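Local atomic coordinates of epidermal growth factor receptor pathway substrate 8-like protein 1 (Mus musculus, PDB entry 2CY5), a protein that probably takes part in signalling from the epidermal growth factor receptor, here through its phosphotyrosine-binding (PTB) domain, which is expected to recognise short peptide motifs of partner proteins. Residues 29-32 / 33-37; 38-42 / 43-47; 118-121 / 122-126; 125-128 / 129-133. One frame throughout, in Å; residues are numbered along the deposited sequence.

Contact 1 of 4, residues 29-32 / 33-37; sequences TVED and ASRKL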
loop_
_atom_site.group_PDB
_atom_site.type_symbol
_atom_site.label_atom_id
_atom_site.label_comp_id
_atom_site.label_asym_id
_atom_site.label_seq_id
_atom_site.Cartn_x
_atom_site.Cartn_y
_atom_site.Cartn_z
ATOM N N THR A 29 14.486 13.679 5.897
ATOM C CA THR A 29 15.687 12.872 6.007
ATOM C C THR A 29 15.454 11.567 6.776
ATOM O O THR A 29 14.443 11.453 7.403
ATOM C CB THR A 29 16.802 13.529 6.844
ATOM O OG1 THR A 29 16.325 13.774 8.184
ATOM C CG2 THR A 29 17.165 14.854 6.147
ATOM N N VAL A 30 16.384 10.596 6.634
ATOM C CA VAL A 30 16.342 9.377 7.397
ATOM C C VAL A 30 16.206 9.676 8.873
ATOM O O VAL A 30 15.494 8.965 9.611
ATOM C CB VAL A 30 17.627 8.540 7.148
ATOM C CG1 VAL A 30 17.610 7.229 8.114
ATOM C CG2 VAL A 30 17.566 8.034 5.741
ATOM N N GLU A 31 16.942 10.685 9.369
ATOM C CA GLU A 31 16.862 11.043 10.754
ATOM C C GLU A 31 15.411 11.519 11.141
ATOM O O GLU A 31 14.904 11.100 12.242
ATOM C CB GLU A 31 17.817 12.180 11.055
ATOM C CG GLU A 31 19.103 11.798 11.579
ATOM C CD GLU A 31 18.995 11.564 13.107
ATOM O OE1 GLU A 31 18.148 10.694 13.503
ATOM O OE2 GLU A 31 19.741 12.235 13.913
ATOM N N ASP A 32 14.809 12.386 10.287
ATOM C CA ASP A 32 13.419 12.830 10.559
ATOM C C ASP A 32 12.498 11.559 10.635
ATOM O O ASP A 32 11.612 11.431 11.518
ATOM C CB ASP A 32 12.808 13.661 9.474
ATOM C CG ASP A 32 13.509 15.073 9.274
ATOM O OD1 ASP A 32 14.016 15.674 10.284
ATOM O OD2 ASP A 32 13.459 15.636 8.128
ATOM N N ALA A 33 12.747 10.616 9.740
ATOM C CA ALA A 33 11.918 9.413 9.711
ATOM C C ALA A 33 12.097 8.606 10.945
ATOM O O ALA A 33 11.078 8.047 11.459
ATOM C CB ALA A 33 12.256 8.563 8.464
ATOM N N SER A 34 13.367 8.457 11.425
ATOM C CA SER A 34 13.568 7.680 12.673
ATOM C C SER A 34 12.873 8.406 13.844
ATOM O O SER A 34 12.316 7.752 14.750
ATOM C CB SER A 34 15.092 7.517 13.088
ATOM O OG SER A 34 15.804 6.992 12.072
ATOM N N ARG A 35 12.922 9.730 13.817
ATOM C CA ARG A 35 12.274 10.479 14.914
ATOM C C ARG A 35 10.736 10.242 14.849
ATOM O O ARG A 35 10.070 10.089 15.887
ATOM C CB ARG A 35 12.467 12.026 14.873
ATOM C CG ARG A 35 13.909 12.443 15.180
ATOM C CD ARG A 35 14.057 13.922 15.556
ATOM N NE ARG A 35 13.849 14.777 14.415
ATOM C CZ ARG A 35 14.721 14.966 13.407
ATOM N NH1 ARG A 35 15.902 14.362 13.369
ATOM N NH2 ARG A 35 14.394 15.797 12.423
ATOM N N LYS A 36 10.174 10.262 13.644
ATOM C CA LYS A 36 8.704 10.055 13.579
ATOM C C LYS A 36 8.446 8.608 14.006
ATOM O O LYS A 36 7.467 8.367 14.699
ATOM C CB LYS A 36 8.250 10.324 12.175
ATOM C CG LYS A 36 6.780 9.921 11.915
ATOM C CD LYS A 36 6.282 10.584 10.598
ATOM C CE LYS A 36 4.731 10.069 10.346
ATOM N NZ LYS A 36 4.079 11.064 9.394
ATOM N N LEU A 37 9.328 7.611 13.656
ATOM C CA LEU A 37 9.115 6.278 14.195
ATOM C C LEU A 37 9.057 6.220 15.746
ATOM O O LEU A 37 8.210 5.533 16.296
ATOM C CB LEU A 37 10.237 5.266 13.765
ATOM C CG LEU A 37 10.275 3.919 14.424
ATOM C CD1 LEU A 37 9.181 3.039 13.822
ATOM C CD2 LEU A 37 11.748 3.315 14.130
#
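A capping box opens helix 30-42 of the PTB domain. Thr29 is the N-cap: its backbone O takes the helical bond from Ala33 N at 3.0 Å, while its OG1 accepts from Asp32 N at 2.9 Å. The return bond runs from Thr29 N to Asp32 OD2, 3.1 Å long. It meets the carboxylate from above its plane, 44° out. OD2 also accepts from His28 N. The CG of Asp32 lies beside its own backbone N (chi1 -66°), which turns the carboxylate back toward the N-terminal end of the helix.

At the next residue, Val30 O is held by two donors of Ser34, one turn later. Ser34 N reaches Val30 O at 2.8 Å and Ser34 OG reaches it at 3.2 Å, from opposite faces of the carbonyl plane.

Arg35 lies alongside Asp32, pointing the same way, and one face of its guanidinium rests over Asp32 CA. The salt bridge from its NH2 to Asp32 OD1 is modelled too short, so its exact geometry is doubtful. Val30 and Ala33 face Leu96 of strand 94-99. The chemistry is that of a closed helix start: the box satisfies the N-H groups of Thr29 and Asp32, and the negative carboxylate probably also offsets the positive end of the helix dipole.

Contact 2 of 4, residues 38-42 / 43-47; sequences AVMDS and QGRVW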
loop_
_atom_site.group_PDB
_atom_site.type_symbol
_atom_site.label_atom_id
_atom_site.label_comp_id
_atom_site.label_asym_id
_atom_site.label_seq_id
_atom_site.Cartn_x
_atom_site.Cartn_y
_atom_site.Cartn_z
ATOM N N ALA A 38 9.950 6.926 16.433
ATOM C CA ALA A 38 9.962 6.927 17.893
ATOM C C ALA A 38 8.636 7.622 18.347
ATOM O O ALA A 38 8.047 7.109 19.313
ATOM C CB ALA A 38 11.118 7.752 18.493
ATOM N N VAL A 39 8.211 8.721 17.705
ATOM C CA VAL A 39 6.905 9.374 18.164
ATOM C C VAL A 39 5.782 8.338 18.040
ATOM O O VAL A 39 4.986 8.115 18.965
ATOM C CB VAL A 39 6.628 10.611 17.350
ATOM C CG1 VAL A 39 5.249 11.210 17.665
ATOM C CG2 VAL A 39 7.642 11.673 17.722
HETATM N N MSE A 40 5.724 7.653 16.879
HETATM C CA MSE A 40 4.682 6.663 16.644
HETATM C C MSE A 40 4.722 5.612 17.646
HETATM O O MSE A 40 3.683 5.064 18.114
HETATM C CB MSE A 40 4.734 6.039 15.159
HETATM C CG MSE A 40 4.364 7.170 14.293
HETATM SE SE MSE A 40 4.657 6.506 12.418
HETATM C CE MSE A 40 3.002 5.328 12.456
ATOM N N ASP A 41 5.932 5.261 18.001
ATOM C CA ASP A 41 6.028 4.166 18.947
ATOM C C ASP A 41 5.520 4.685 20.305
ATOM O O ASP A 41 4.772 3.948 21.013
ATOM C CB ASP A 41 7.500 3.748 19.108
ATOM C CG ASP A 41 7.684 2.549 19.967
ATOM O OD1 ASP A 41 6.786 1.575 20.131
ATOM O OD2 ASP A 41 8.814 2.621 20.516
ATOM N N SER A 42 5.825 5.918 20.623
ATOM C CA SER A 42 5.344 6.354 21.931
ATOM C C SER A 42 3.761 6.545 21.905
ATOM O O SER A 42 3.109 6.656 22.980
ATOM C CB SER A 42 6.036 7.643 22.292
ATOM O OG SER A 42 5.425 8.676 21.521
ATOM N N GLN A 43 3.135 6.578 20.717
ATOM C CA GLN A 43 1.680 6.715 20.649
ATOM C C GLN A 43 1.046 5.298 20.554
ATOM O O GLN A 43 -0.132 5.173 20.251
ATOM C CB GLN A 43 1.315 7.518 19.431
ATOM C CG GLN A 43 1.715 8.991 19.484
ATOM C CD GLN A 43 1.549 9.738 18.121
ATOM O OE1 GLN A 43 1.645 9.155 16.963
ATOM N NE2 GLN A 43 1.328 11.027 18.231
ATOM N N GLY A 44 1.829 4.243 20.643
ATOM C CA GLY A 44 1.278 2.884 20.609
ATOM C C GLY A 44 0.928 2.420 19.204
ATOM O O GLY A 44 0.072 1.493 18.993
ATOM N N ARG A 45 1.583 3.025 18.198
ATOM C CA ARG A 45 1.346 2.607 16.785
ATOM C C ARG A 45 2.329 1.649 16.217
ATOM O O ARG A 45 2.213 1.299 15.066
ATOM C CB ARG A 45 1.354 3.842 15.851
ATOM C CG ARG A 45 0.366 4.918 16.397
ATOM C CD ARG A 45 -0.302 5.602 15.307
ATOM N NE ARG A 45 0.262 6.848 15.042
ATOM C CZ ARG A 45 0.073 7.507 13.886
ATOM N NH1 ARG A 45 -0.704 6.998 12.906
ATOM N NH2 ARG A 45 0.734 8.649 13.665
ATOM N N VAL A 46 3.302 1.189 16.980
ATOM C CA VAL A 46 4.303 0.312 16.378
ATOM C C VAL A 46 4.200 -1.041 16.992
ATOM O O VAL A 46 4.360 -1.139 18.198
ATOM C CB VAL A 46 5.691 0.942 16.636
ATOM C CG1 VAL A 46 6.834 0.031 16.141
ATOM C CG2 VAL A 46 5.783 2.316 15.913
ATOM N N TRP A 47 3.965 -2.085 16.226
ATOM C CA TRP A 47 3.916 -3.429 16.798
ATOM C C TRP A 47 4.660 -4.366 15.812
ATOM O O TRP A 47 4.293 -4.464 14.661
ATOM C CB TRP A 47 2.451 -3.952 16.993
ATOM C CG TRP A 47 1.700 -3.067 17.996
ATOM C CD1 TRP A 47 1.096 -1.813 17.722
ATOM C CD2 TRP A 47 1.664 -3.203 19.444
ATOM N NE1 TRP A 47 0.722 -1.182 18.917
ATOM C CE2 TRP A 47 1.041 -1.986 19.967
ATOM C CE3 TRP A 47 2.077 -4.204 20.340
ATOM C CZ2 TRP A 47 0.847 -1.780 21.363
ATOM C CZ3 TRP A 47 1.875 -3.983 21.740
ATOM C CH2 TRP A 47 1.258 -2.780 22.224
HETATM O O HOH W 1 3.800 1.040 19.795
#
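Met40, a selenomethionine in the crystal, lays its methyl CE over the centre of the Arg45 guanidinium, 3.9 Å from Arg45 CZ. Both belong to the Schellman motif that ends helix 30-42. Arg45 N bonds back to Met40 O at 2.9 Å, and Gly44 N to Asp41 O at 3.0 Å. Gly44 makes the turn with a positive phi of 79°, which favours glycine.

The Arg45 chain bends at chi2 and chi3 and brings NE and NH2 toward Gln43 OE1; both bonds are weak. With an alanine in place of Arg45, the Met40 methyl would probably lose its flat cover, and Gln43 OE1 these two donors. Ala105 of the second subunit packs on both Met40 and Arg45.

Beyond the turn, Val46 packs back on the last turn of the helix. Val46 CG2 touches Met40 CB at 3.9 Å and sits over Asp41 CA. Val46 also reaches Leu16 of strand 9-20, and Met40 packs on Val17 and Phe19, joining the helix end to the sheet. A water bridges Val46 N and Asp41 OD1. Trp47 NE1 bonds to Gly44 O at 2.8 Å, with the carbonyl oxygen at the ring edge.

Contact 3 of 4, residues 118-121 / 122-126; sequences GAEL and IREDI. With CA (calcium ion), chain B.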
loop_
_atom_site.group_PDB
_atom_site.type_symbol
_atom_site.label_atom_id
_atom_site.label_comp_id
_atom_site.label_asym_id
_atom_site.label_seq_id
_atom_site.Cartn_x
_atom_site.Cartn_y
_atom_site.Cartn_z
ATOM N N GLY A 118 20.998 -8.482 11.276
ATOM C CA GLY A 118 21.114 -7.013 11.270
ATOM C C GLY A 118 20.482 -6.425 10.005
ATOM O O GLY A 118 20.186 -7.133 9.031
ATOM N N ALA A 119 20.426 -5.130 9.927
ATOM C CA ALA A 119 19.792 -4.419 8.802
ATOM C C ALA A 119 20.879 -4.076 7.812
ATOM O O ALA A 119 20.612 -3.896 6.653
ATOM C CB ALA A 119 19.182 -2.978 9.351
ATOM N N GLU A 120 22.137 -3.953 8.296
ATOM C CA GLU A 120 23.229 -3.550 7.388
ATOM C C GLU A 120 23.485 -4.530 6.263
ATOM O O GLU A 120 23.741 -4.079 5.098
ATOM C CB GLU A 120 24.544 -3.429 8.150
ATOM C CG GLU A 120 25.525 -2.810 7.246
ATOM C CD GLU A 120 25.166 -1.323 7.008
ATOM O OE1 GLU A 120 25.480 -0.896 5.852
ATOM O OE2 GLU A 120 24.616 -0.646 7.984
ATOM N N LEU A 121 23.355 -5.783 6.574
ATOM C CA LEU A 121 23.586 -6.843 5.553
ATOM C C LEU A 121 22.478 -6.809 4.587
ATOM O O LEU A 121 22.673 -6.991 3.389
ATOM C CB LEU A 121 23.621 -8.204 6.254
ATOM C CG LEU A 121 23.950 -9.465 5.442
ATOM C CD1 LEU A 121 25.374 -9.390 4.981
ATOM C CD2 LEU A 121 23.832 -10.759 6.244
ATOM N N ILE A 122 21.270 -6.479 5.053
ATOM C CA ILE A 122 20.124 -6.519 4.069
ATOM C C ILE A 122 20.172 -5.304 3.168
ATOM O O ILE A 122 19.875 -5.431 1.963
ATOM C CB ILE A 122 18.702 -6.589 4.816
ATOM C CG1 ILE A 122 18.605 -7.850 5.759
ATOM C CG2 ILE A 122 17.600 -6.658 3.768
ATOM C CD1 ILE A 122 17.383 -7.767 6.825
ATOM N N ARG A 123 20.512 -4.133 3.750
ATOM C CA ARG A 123 20.734 -2.895 3.001
ATOM C C ARG A 123 21.755 -3.137 1.879
ATOM O O ARG A 123 21.485 -2.769 0.731
ATOM C CB ARG A 123 21.253 -1.796 3.906
ATOM C CG ARG A 123 21.639 -0.531 3.089
ATOM C CD ARG A 123 22.441 0.395 3.951
ATOM N NE ARG A 123 23.751 -0.236 3.959
ATOM C CZ ARG A 123 24.522 -0.265 2.865
ATOM N NH1 ARG A 123 24.118 0.297 1.724
ATOM N NH2 ARG A 123 25.681 -0.890 2.918
ATOM N N GLU A 124 22.858 -3.819 2.166
ATOM C CA GLU A 124 23.843 -3.985 1.085
ATOM C C GLU A 124 23.310 -4.836 0.048
ATOM O O GLU A 124 23.609 -4.543 -1.061
ATOM C CB GLU A 124 25.172 -4.650 1.584
ATOM C CG GLU A 124 26.134 -3.744 2.258
ATOM C CD GLU A 124 27.314 -4.688 2.807
ATOM O OE1 GLU A 124 27.291 -5.139 4.023
ATOM O OE2 GLU A 124 28.181 -5.043 1.973
ATOM N N ASP A 125 22.545 -5.878 0.362
ATOM C CA ASP A 125 21.992 -6.764 -0.620
ATOM C C ASP A 125 20.966 -6.069 -1.530
ATOM O O ASP A 125 21.027 -6.099 -2.802
ATOM C CB ASP A 125 21.334 -7.937 0.121
ATOM C CG ASP A 125 20.885 -9.054 -0.842
ATOM O OD1 ASP A 125 21.216 -8.969 -2.035
ATOM O OD2 ASP A 125 20.279 -10.042 -0.425
ATOM N N ILE A 126 20.086 -5.295 -0.890
ATOM C CA ILE A 126 19.091 -4.575 -1.737
ATOM C C ILE A 126 19.792 -3.560 -2.527
ATOM O O ILE A 126 19.513 -3.402 -3.708
ATOM C CB ILE A 126 18.020 -3.880 -0.817
ATOM C CG1 ILE A 126 17.238 -5.087 -0.178
ATOM C CG2 ILE A 126 17.213 -2.727 -1.615
ATOM C CD1 ILE A 126 16.179 -4.592 0.944
HETATM CA CA CA B . 21.774 -10.362 -3.876
HETATM O O HOH W 2 19.902 -11.478 -2.893
HETATM O O HOH W 3 22.277 -8.197 -4.392
HETATM O O HOH W 4 20.130 -10.310 -5.667
HETATM O O HOH W 5 23.630 -10.725 -2.485
HETATM O O HOH W 6 23.609 -10.430 -5.461
#
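Gly118 O touches Ile122 CD1 at 3.6 Å, near the start of the C-terminal helix. The Ile122 side chain packs on Val13, Leu53 and Leu95 of the sheet. Ala119 O then takes the helical bond from Arg123 N at 2.9 Å, nearly straight at 172°, and a weak one from Ile122 N. Its methyl packs on Ala84 and Leu95.

The Glu120 chain bends at chi2 (70°), which swings the carboxylate back beside Arg123. There Glu120 OE1 alone is gripped side-on by two nitrogens, Arg123 NE at 2.6 Å and Arg123 NH2 at 2.9 Å. NE comes from above the carboxylate plane, and the two flat groups are 44° apart. Arg123 also touches Asp83 of strand 79-85.

Leu121 O accepts from Asp125 N at 3.2 Å. Asp125 OD1 binds the calcium ion at 2.4 Å, together with Ala6 O and five waters. OD2 is hydrogen-bonded to Tyr11 OH and probably accepts from one of the metal waters as well, which helps fix the carboxylate. This is the C-terminal helix typical of PTB domains, packed against the sheet, with a calcium site added beside the N-terminal segment.

Contact 4 of 4, residues 125-128 / 129-133; sequences DIQG and ALQNY. With CA (calcium ion), chain B.
Ile126 CG2 meets Leu130 CD1 at 3.8 Å, side by side along one face of helix 118-133, the C-terminal helix of the PTB fold. Leu130 CG also lies 3.3 Å from Ile126 O. That oxygen accepts from Leu130 N at 2.8 Å, so backbone and side chain of Leu130 gather at one carbonyl.

Gln127 crosses both Leu130 and Gln131 at about a right angle. Its chain is bent at chi2 (55°), which folds the amide back over the following turn. There NE2 sits 3.9 Å from Leu130 CB and equally far from Gln131 CG. These are van der Waals contacts. Replacing Gln127 by an alanine is likely to open a gap beside Leu130 CB and leave the Gln131 chain freer to turn. Gln131 in turn extends beyond CG, with its own CG against Gln127 O.

Behind this shell stands the backbone. Gln131 N bonds to Gln127 O with a nearly straight angle of 176°, and Asn132 N to Gly128 O. Further out, Leu76 covers Ala129 and Leu130. Ile79 also meets Leu130, while Cys82 and Val55 cover Ile126, so this part of the helix packs on strands 49-55 and 79-85 and on the loop at Leu76. The metal site reaches the backbone too. One calcium-bound water donates to Asp125 O at 2.9 Å, and the same oxygen accepts from Ala129 N, also at 2.9 Å.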
loop_
_atom_site.group_PDB
_atom_site.type_symbol
_atom_site.label_atom_id
_atom_site.label_comp_id
_atom_site.label_asym_id
_atom_site.label_seq_id
_atom_site.Cartn_x
_atom_site.Cartn_y
_atom_site.Cartn_z
ATOM N N ASP A 125 22.545 -5.878 0.362
ATOM C CA ASP A 125 21.992 -6.764 -0.620
ATOM C C ASP A 125 20.966 -6.069 -1.530
ATOM O O ASP A 125 21.027 -6.099 -2.802
ATOM C CB ASP A 125 21.334 -7.937 0.121
ATOM C CG ASP A 125 20.885 -9.054 -0.842
ATOM O OD1 ASP A 125 21.216 -8.969 -2.035
ATOM O OD2 ASP A 125 20.279 -10.042 -0.425
ATOM N N ILE A 126 20.086 -5.295 -0.890
ATOM C CA ILE A 126 19.091 -4.575 -1.737
ATOM C C ILE A 126 19.792 -3.560 -2.527
ATOM O O ILE A 126 19.513 -3.402 -3.708
ATOM C CB ILE A 126 18.020 -3.880 -0.817
ATOM C CG1 ILE A 126 17.238 -5.087 -0.178
ATOM C CG2 ILE A 126 17.213 -2.727 -1.615
ATOM C CD1 ILE A 126 16.179 -4.592 0.944
ATOM N N GLN A 127 20.748 -2.853 -1.935
ATOM C CA GLN A 127 21.434 -1.770 -2.767
ATOM C C GLN A 127 22.234 -2.426 -3.966
ATOM O O GLN A 127 22.268 -1.859 -5.065
ATOM C CB GLN A 127 22.429 -1.007 -1.919
ATOM C CG GLN A 127 23.029 0.168 -2.662
ATOM C CD GLN A 127 21.968 1.147 -3.223
ATOM O OE1 GLN A 127 21.123 1.670 -2.435
ATOM N NE2 GLN A 127 21.992 1.395 -4.579
ATOM N N GLY A 128 22.871 -3.579 -3.722
ATOM C CA GLY A 128 23.515 -4.318 -4.823
ATOM C C GLY A 128 22.491 -4.714 -5.897
ATOM O O GLY A 128 22.775 -4.553 -7.137
ATOM N N ALA A 129 21.288 -5.113 -5.472
ATOM C CA ALA A 129 20.286 -5.529 -6.440
ATOM C C ALA A 129 19.762 -4.294 -7.181
ATOM O O ALA A 129 19.617 -4.366 -8.427
ATOM C CB ALA A 129 19.129 -6.382 -5.830
ATOM N N LEU A 130 19.647 -3.150 -6.500
ATOM C CA LEU A 130 19.243 -1.919 -7.123
ATOM C C LEU A 130 20.292 -1.472 -8.164
ATOM O O LEU A 130 19.914 -1.198 -9.287
ATOM C CB LEU A 130 19.108 -0.759 -6.056
ATOM C CG LEU A 130 17.862 -1.022 -5.226
ATOM C CD1 LEU A 130 17.637 0.107 -4.152
ATOM C CD2 LEU A 130 16.692 -0.852 -6.154
ATOM N N GLN A 131 21.551 -1.397 -7.807
ATOM C CA GLN A 131 22.592 -1.031 -8.745
ATOM C C GLN A 131 22.509 -1.922 -9.956
ATOM O O GLN A 131 22.563 -1.458 -11.090
ATOM C CB GLN A 131 23.973 -1.275 -8.209
ATOM C CG GLN A 131 24.376 -0.357 -7.091
ATOM C CD GLN A 131 25.712 -0.806 -6.295
ATOM O OE1 GLN A 131 26.003 -0.264 -5.195
ATOM N NE2 GLN A 131 26.491 -1.769 -6.853
ATOM N N ASN A 132 22.409 -3.213 -9.732
ATOM C CA ASN A 132 22.360 -4.129 -10.829
ATOM C C ASN A 132 21.182 -3.783 -11.751
ATOM O O ASN A 132 21.359 -3.481 -12.947
ATOM C CB ASN A 132 22.209 -5.561 -10.315
ATOM C CG ASN A 132 22.139 -6.592 -11.452
ATOM O OD1 ASN A 132 21.483 -7.626 -11.322
ATOM N ND2 ASN A 132 22.847 -6.312 -12.572
ATOM N N TYR A 133 19.983 -3.873 -11.223
ATOM C CA TYR A 133 18.771 -3.581 -11.961
ATOM C C TYR A 133 18.887 -2.270 -12.759
ATOM O O TYR A 133 18.622 -2.250 -13.954
ATOM C CB TYR A 133 17.636 -3.466 -10.975
ATOM C CG TYR A 133 16.337 -3.210 -11.627
ATOM C CD1 TYR A 133 15.583 -4.258 -12.114
ATOM C CD2 TYR A 133 15.869 -1.905 -11.778
ATOM C CE1 TYR A 133 14.404 -4.027 -12.733
ATOM C CE2 TYR A 133 14.688 -1.653 -12.412
ATOM C CZ TYR A 133 13.962 -2.719 -12.880
ATOM O OH TYR A 133 12.748 -2.485 -13.480
HETATM CA CA CA B . 21.774 -10.362 -3.876
HETATM O O HOH W 2 19.902 -11.478 -2.893
HETATM O O HOH W 3 22.277 -8.197 -4.392
HETATM O O HOH W 4 20.130 -10.310 -5.667
HETATM O O HOH W 5 23.630 -10.725 -2.485
HETATM O O HOH W 6 23.609 -10.430 -5.461
#

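In chain order, contact 1 starts helix 30-42 and contact 2 ends it and runs into the following loop. Their centres are about 13 Å apart, and they touch where Val46 CG2 reaches Leu37 O. Contacts 3 and 4 share Asp125, Ile126 and the calcium ion on helix 118-133, with centres about 11 Å apart. Contacts 2 and 4 are farthest apart, about 31 Å between centres, on opposite sides of the chain's centre. Between the helices come six strands of the seven-stranded antiparallel sheet. Both helices pack on it: contacts 1 and 3 each touch strands 9-20, 79-85 and 94-99. The two helices are thus joined through the sheet, not by direct contact at these sites.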